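PDB 6ZD1: telomerase reverse transcriptase from Candida tropicalis MYA-3404, which probably extends chromosome ends as the catalytic subunit of telomerase, a reverse transcriptase that copies a template within its RNA component into telomeric DNA repeats. Local coordinates for residues L288-H302 and I471-K483. Sequence-based numbering, arbitrary orientation.
Sequences LQLKLNALRKSDMGH and IFCDILYSTMVSK
L292 spreads its two methyls over I475 and D474 of the facing helix. CD1 rests against the backbone of I475, 4.0 Å from its CA, while CD2 lies against the carboxylate of D474, 3.3 Å from OD2. One turn earlier, L288 crosses I475 at about a right angle, and its CD2 comes to 3.8 Å from I475 CD1. I471 extends CG1 anti to its backbone N (chi1 -168°), which carries CD1 up to the backbone N of Q289 and near its amide oxygen, OE1 lying 3.6 Å from that methyl. Beyond this apolar end the interface turns polar. R296 and D474 approach from opposite directions in a salt bridge, NH2 to OD1 3.3 Å; the carboxylate lies at the guanidinium edge, yet the two planes are 69° apart. D474 OD1 also pairs with R499, so two arginines share this oxygen and would probably stabilise its negative charge. NH1 of R296 adds a weak hydrogen bond to S478 OG, a hydroxyl that itself donates to D474 O one turn back. After the first helix ends, the chain doubles back and G301 passes close to S482. L295 CB lies over one face of the H302 ring and S478 O over the other, the latter 3.7 Å above the plane, both offset toward the rim. In the palm, helix 469-484 follows the motif B' loop; residues 288-298 of helix 263-298 run in the same general direction, at 28° to 471-483. Helix 349-359 touches L295 and F472, and R499 comes from strand 495-500, paired with 503-508 in the motif C hairpin.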
loop_
_atom_site.group_PDB
_atom_site.type_symbol
_atom_site.label_atom_id
_atom_site.label_comp_id
_atom_site.label_asym_id
_atom_site.label_seq_id
_atom_site.Cartn_x
_atom_site.Cartn_y
_atom_site.Cartn_z
ATOM N N LEU A 288 -1.890 -3.448 21.891
ATOM C CA LEU A 288 -0.589 -4.026 21.572
ATOM C C LEU A 288 0.405 -2.940 21.185
ATOM O O LEU A 288 1.571 -2.980 21.596
ATOM C CB LEU A 288 -0.727 -5.053 20.451
ATOM C CG LEU A 288 -1.483 -6.341 20.784
ATOM C CD1 LEU A 288 -1.597 -7.211 19.548
ATOM C CD2 LEU A 288 -0.798 -7.096 21.909
ATOM N N GLN A 289 -0.043 -1.949 20.410
ATOM C CA GLN A 289 0.851 -0.874 19.996
ATOM C C GLN A 289 1.289 -0.024 21.183
ATOM O O GLN A 289 2.442 0.417 21.243
ATOM C CB GLN A 289 0.174 -0.007 18.934
ATOM C CG GLN A 289 1.117 0.951 18.216
ATOM C CD GLN A 289 2.175 0.233 17.396
ATOM O OE1 GLN A 289 1.879 -0.338 16.347
ATOM N NE2 GLN A 289 3.415 0.258 17.874
ATOM N N LEU A 290 0.385 0.218 22.138
ATOM C CA LEU A 290 0.749 1.019 23.303
ATOM C C LEU A 290 1.734 0.283 24.201
ATOM O O LEU A 290 2.738 0.863 24.635
ATOM C CB LEU A 290 -0.504 1.407 24.086
ATOM C CG LEU A 290 -1.331 2.530 23.465
ATOM C CD1 LEU A 290 -2.488 2.911 24.375
ATOM C CD2 LEU A 290 -0.447 3.735 23.177
ATOM N N LYS A 291 1.470 -0.997 24.483
ATOM C CA LYS A 291 2.417 -1.796 25.252
ATOM C C LYS A 291 3.779 -1.817 24.575
ATOM O O LYS A 291 4.818 -1.750 25.244
ATOM C CB LYS A 291 1.889 -3.220 25.421
ATOM C CG LYS A 291 0.658 -3.333 26.293
ATOM C CD LYS A 291 0.996 -2.993 27.729
ATOM C CE LYS A 291 -0.237 -3.022 28.607
ATOM N NZ LYS A 291 0.076 -2.511 29.970
ATOM N N LEU A 292 3.791 -1.897 23.244
ATOM C CA LEU A 292 5.047 -1.915 22.507
ATOM C C LEU A 292 5.731 -0.554 22.550
ATOM O O LEU A 292 6.962 -0.474 22.639
ATOM C CB LEU A 292 4.784 -2.348 21.065
ATOM C CG LEU A 292 5.943 -2.955 20.284
ATOM C CD1 LEU A 292 6.490 -4.172 21.012
ATOM C CD2 LEU A 292 5.473 -3.327 18.895
ATOM N N ASN A 293 4.950 0.529 22.488
ATOM C CA ASN A 293 5.527 1.865 22.579
ATOM C C ASN A 293 6.110 2.120 23.961
ATOM O O ASN A 293 7.188 2.713 24.086
ATOM C CB ASN A 293 4.472 2.920 22.253
ATOM C CG ASN A 293 4.108 2.943 20.788
ATOM O OD1 ASN A 293 4.931 2.629 19.927
ATOM N ND2 ASN A 293 2.870 3.319 20.495
ATOM N N ALA A 294 5.410 1.682 25.010
ATOM C CA ALA A 294 5.895 1.907 26.365
ATOM C C ALA A 294 7.200 1.167 26.619
ATOM O O ALA A 294 8.007 1.600 27.449
ATOM C CB ALA A 294 4.832 1.486 27.379
ATOM N N LEU A 295 7.431 0.060 25.910
ATOM C CA LEU A 295 8.689 -0.659 26.040
ATOM C C LEU A 295 9.833 0.028 25.311
ATOM O O LEU A 295 10.995 -0.183 25.675
ATOM C CB LEU A 295 8.535 -2.085 25.516
ATOM C CG LEU A 295 7.705 -2.991 26.415
ATOM C CD1 LEU A 295 7.496 -4.334 25.750
ATOM C CD2 LEU A 295 8.397 -3.154 27.756
ATOM N N ARG A 296 9.532 0.847 24.301
ATOM C CA ARG A 296 10.585 1.607 23.639
ATOM C C ARG A 296 11.244 2.571 24.614
ATOM O O ARG A 296 12.457 2.801 24.551
ATOM C CB ARG A 296 10.013 2.364 22.441
ATOM C CG ARG A 296 9.407 1.474 21.369
ATOM C CD ARG A 296 10.465 0.618 20.696
ATOM N NE ARG A 296 10.001 0.080 19.420
ATOM C CZ ARG A 296 9.433 -1.113 19.272
ATOM N NH1 ARG A 296 9.258 -1.903 20.326
ATOM N NH2 ARG A 296 9.043 -1.517 18.069
ATOM N N LYS A 297 10.458 3.130 25.535
ATOM C CA LYS A 297 10.955 4.030 26.567
ATOM C C LYS A 297 11.480 3.281 27.787
ATOM O O LYS A 297 12.477 3.699 28.385
ATOM C CB LYS A 297 9.845 4.997 26.990
ATOM C CG LYS A 297 9.268 5.817 25.844
ATOM C CD LYS A 297 7.932 6.441 26.222
ATOM C CE LYS A 297 8.050 7.314 27.463
ATOM N NZ LYS A 297 6.729 7.871 27.871
ATOM N N SER A 298 10.831 2.178 28.165
ATOM C CA SER A 298 11.203 1.472 29.388
ATOM C C SER A 298 12.516 0.718 29.217
ATOM O O SER A 298 13.487 0.957 29.944
ATOM C CB SER A 298 10.087 0.507 29.796
ATOM O OG SER A 298 8.824 1.145 29.786
ATOM N N ASP A 299 12.558 -0.209 28.269
ATOM C CA ASP A 299 13.707 -1.081 28.098
ATOM C C ASP A 299 14.725 -0.476 27.141
ATOM O O ASP A 299 14.376 0.201 26.170
ATOM C CB ASP A 299 13.268 -2.452 27.583
ATOM C CG ASP A 299 13.642 -3.571 28.529
ATOM O OD1 ASP A 299 12.985 -3.699 29.586
ATOM O OD2 ASP A 299 14.594 -4.317 28.219
HETATM N N MSE A 300 15.995 -0.752 27.416
HETATM C CA MSE A 300 17.067 -0.336 26.529
HETATM C C MSE A 300 17.159 -1.320 25.369
HETATM O O MSE A 300 17.617 -0.976 24.279
HETATM C CB MSE A 300 18.397 -0.254 27.284
HETATM C CG MSE A 300 18.337 0.586 28.555
HETATM SE SE MSE A 300 20.096 1.108 29.232
HETATM C CE MSE A 300 20.241 -0.098 30.760
ATOM N N GLY A 301 16.697 -2.549 25.612
ATOM C CA GLY A 301 16.716 -3.571 24.581
ATOM C C GLY A 301 15.716 -3.348 23.468
ATOM O O GLY A 301 15.863 -3.937 22.389
ATOM N N HIS A 302 14.712 -2.501 23.694
ATOM C CA HIS A 302 13.706 -2.224 22.679
ATOM C C HIS A 302 13.971 -0.941 21.909
ATOM O O HIS A 302 13.356 -0.733 20.857
ATOM C CB HIS A 302 12.312 -2.143 23.310
ATOM C CG HIS A 302 11.802 -3.455 23.816
ATOM N ND1 HIS A 302 12.317 -4.072 24.935
ATOM C CD2 HIS A 302 10.825 -4.270 23.352
ATOM C CE1 HIS A 302 11.677 -5.207 25.143
ATOM N NE2 HIS A 302 10.769 -5.352 24.195
ATOM N N ILE A 471 2.081 -6.396 13.537
ATOM C CA ILE A 471 2.433 -6.078 14.915
ATOM C C ILE A 471 2.851 -7.337 15.663
ATOM O O ILE A 471 3.658 -7.269 16.599
ATOM C CB ILE A 471 1.276 -5.344 15.618
ATOM C CG1 ILE A 471 1.758 -4.756 16.946
ATOM C CG2 ILE A 471 0.087 -6.271 15.832
ATOM C CD1 ILE A 471 0.877 -3.649 17.471
ATOM N N PHE A 472 2.340 -8.505 15.260
ATOM C CA PHE A 472 2.845 -9.752 15.825
ATOM C C PHE A 472 4.349 -9.859 15.608
ATOM O O PHE A 472 5.120 -10.006 16.565
ATOM C CB PHE A 472 2.132 -10.952 15.198
ATOM C CG PHE A 472 0.761 -11.216 15.756
ATOM C CD1 PHE A 472 0.358 -10.634 16.948
ATOM C CD2 PHE A 472 -0.119 -12.062 15.094
ATOM C CE1 PHE A 472 -0.903 -10.883 17.464
ATOM C CE2 PHE A 472 -1.384 -12.315 15.606
ATOM C CZ PHE A 472 -1.774 -11.726 16.793
ATOM N N CYS A 473 4.787 -9.707 14.356
ATOM C CA CYS A 473 6.208 -9.813 14.047
ATOM C C CYS A 473 7.010 -8.737 14.766
ATOM O O CYS A 473 8.157 -8.977 15.161
ATOM C CB CYS A 473 6.407 -9.722 12.532
ATOM S SG CYS A 473 8.080 -10.033 11.943
ATOM N N ASP A 474 6.410 -7.566 14.987
ATOM C CA ASP A 474 7.097 -6.497 15.707
ATOM C C ASP A 474 7.253 -6.840 17.184
ATOM O O ASP A 474 8.319 -6.619 17.770
ATOM C CB ASP A 474 6.329 -5.186 15.534
ATOM C CG ASP A 474 7.161 -3.965 15.880
ATOM O OD1 ASP A 474 8.359 -4.119 16.203
ATOM O OD2 ASP A 474 6.611 -2.845 15.823
ATOM N N ILE A 475 6.201 -7.384 17.798
ATOM C CA ILE A 475 6.273 -7.785 19.202
ATOM C C ILE A 475 7.348 -8.848 19.396
ATOM O O ILE A 475 8.177 -8.760 20.310
ATOM C CB ILE A 475 4.901 -8.284 19.692
ATOM C CG1 ILE A 475 3.904 -7.130 19.794
ATOM C CG2 ILE A 475 5.030 -8.987 21.035
ATOM C CD1 ILE A 475 2.510 -7.587 20.172
ATOM N N LEU A 476 7.343 -9.875 18.543
ATOM C CA LEU A 476 8.261 -10.995 18.731
ATOM C C LEU A 476 9.711 -10.569 18.522
ATOM O O LEU A 476 10.583 -10.881 19.342
ATOM C CB LEU A 476 7.889 -12.143 17.785
ATOM C CG LEU A 476 8.761 -13.402 17.877
ATOM C CD1 LEU A 476 8.862 -13.891 19.311
ATOM C CD2 LEU A 476 8.238 -14.513 16.985
ATOM N N TYR A 477 9.989 -9.844 17.434
ATOM C CA TYR A 477 11.370 -9.459 17.154
ATOM C C TYR A 477 11.875 -8.398 18.129
ATOM O O TYR A 477 13.070 -8.376 18.449
ATOM C CB TYR A 477 11.512 -8.978 15.707
ATOM C CG TYR A 477 11.657 -10.095 14.684
ATOM C CD1 TYR A 477 11.469 -11.428 15.035
ATOM C CD2 TYR A 477 12.000 -9.812 13.368
ATOM C CE1 TYR A 477 11.606 -12.444 14.098
ATOM C CE2 TYR A 477 12.138 -10.819 12.426
ATOM C CZ TYR A 477 11.941 -12.132 12.795
ATOM O OH TYR A 477 12.082 -13.130 11.857
ATOM N N SER A 478 10.998 -7.519 18.621
ATOM C CA SER A 478 11.415 -6.605 19.683
ATOM C C SER A 478 11.772 -7.375 20.946
ATOM O O SER A 478 12.789 -7.091 21.589
ATOM C CB SER A 478 10.315 -5.584 19.977
ATOM O OG SER A 478 10.045 -4.775 18.843
ATOM N N THR A 479 10.937 -8.349 21.315
ATOM C CA THR A 479 11.239 -9.215 22.448
ATOM C C THR A 479 12.519 -10.005 22.214
ATOM O O THR A 479 13.342 -10.156 23.124
ATOM C CB THR A 479 10.066 -10.162 22.699
ATOM O OG1 THR A 479 8.882 -9.399 22.960
ATOM C CG2 THR A 479 10.350 -11.072 23.885
HETATM N N MSE A 480 12.693 -10.529 21.005
HETATM C CA MSE A 480 13.874 -11.307 20.661
HETATM C C MSE A 480 15.144 -10.472 20.762
HETATM O O MSE A 480 16.120 -10.892 21.382
HETATM C CB MSE A 480 13.738 -11.874 19.250
HETATM C CG MSE A 480 14.933 -12.694 18.798
HETATM SE SE MSE A 480 14.854 -13.172 16.910
HETATM C CE MSE A 480 14.923 -11.380 16.136
ATOM N N VAL A 481 15.120 -9.280 20.158
ATOM C CA VAL A 481 16.293 -8.410 20.183
ATOM C C VAL A 481 16.648 -8.037 21.617
ATOM O O VAL A 481 17.827 -7.993 21.990
ATOM C CB VAL A 481 16.052 -7.163 19.312
ATOM C CG1 VAL A 481 17.087 -6.091 19.610
ATOM C CG2 VAL A 481 16.087 -7.532 17.836
ATOM N N SER A 482 15.632 -7.817 22.456
ATOM C CA SER A 482 15.873 -7.318 23.806
ATOM C C SER A 482 16.451 -8.393 24.718
ATOM O O SER A 482 17.261 -8.082 25.598
ATOM C CB SER A 482 14.573 -6.770 24.395
ATOM O OG SER A 482 14.742 -6.373 25.744
ATOM N N LYS A 483 16.063 -9.652 24.523
ATOM C CA LYS A 483 16.533 -10.730 25.384
ATOM C C LYS A 483 17.812 -11.371 24.872
ATOM O O LYS A 483 18.589 -11.913 25.667
ATOM C CB LYS A 483 15.460 -11.817 25.523
ATOM C CG LYS A 483 14.137 -11.346 26.111
ATOM C CD LYS A 483 13.210 -12.527 26.400
ATOM C CE LYS A 483 12.937 -13.349 25.146
ATOM N NZ LYS A 483 12.024 -14.498 25.409
#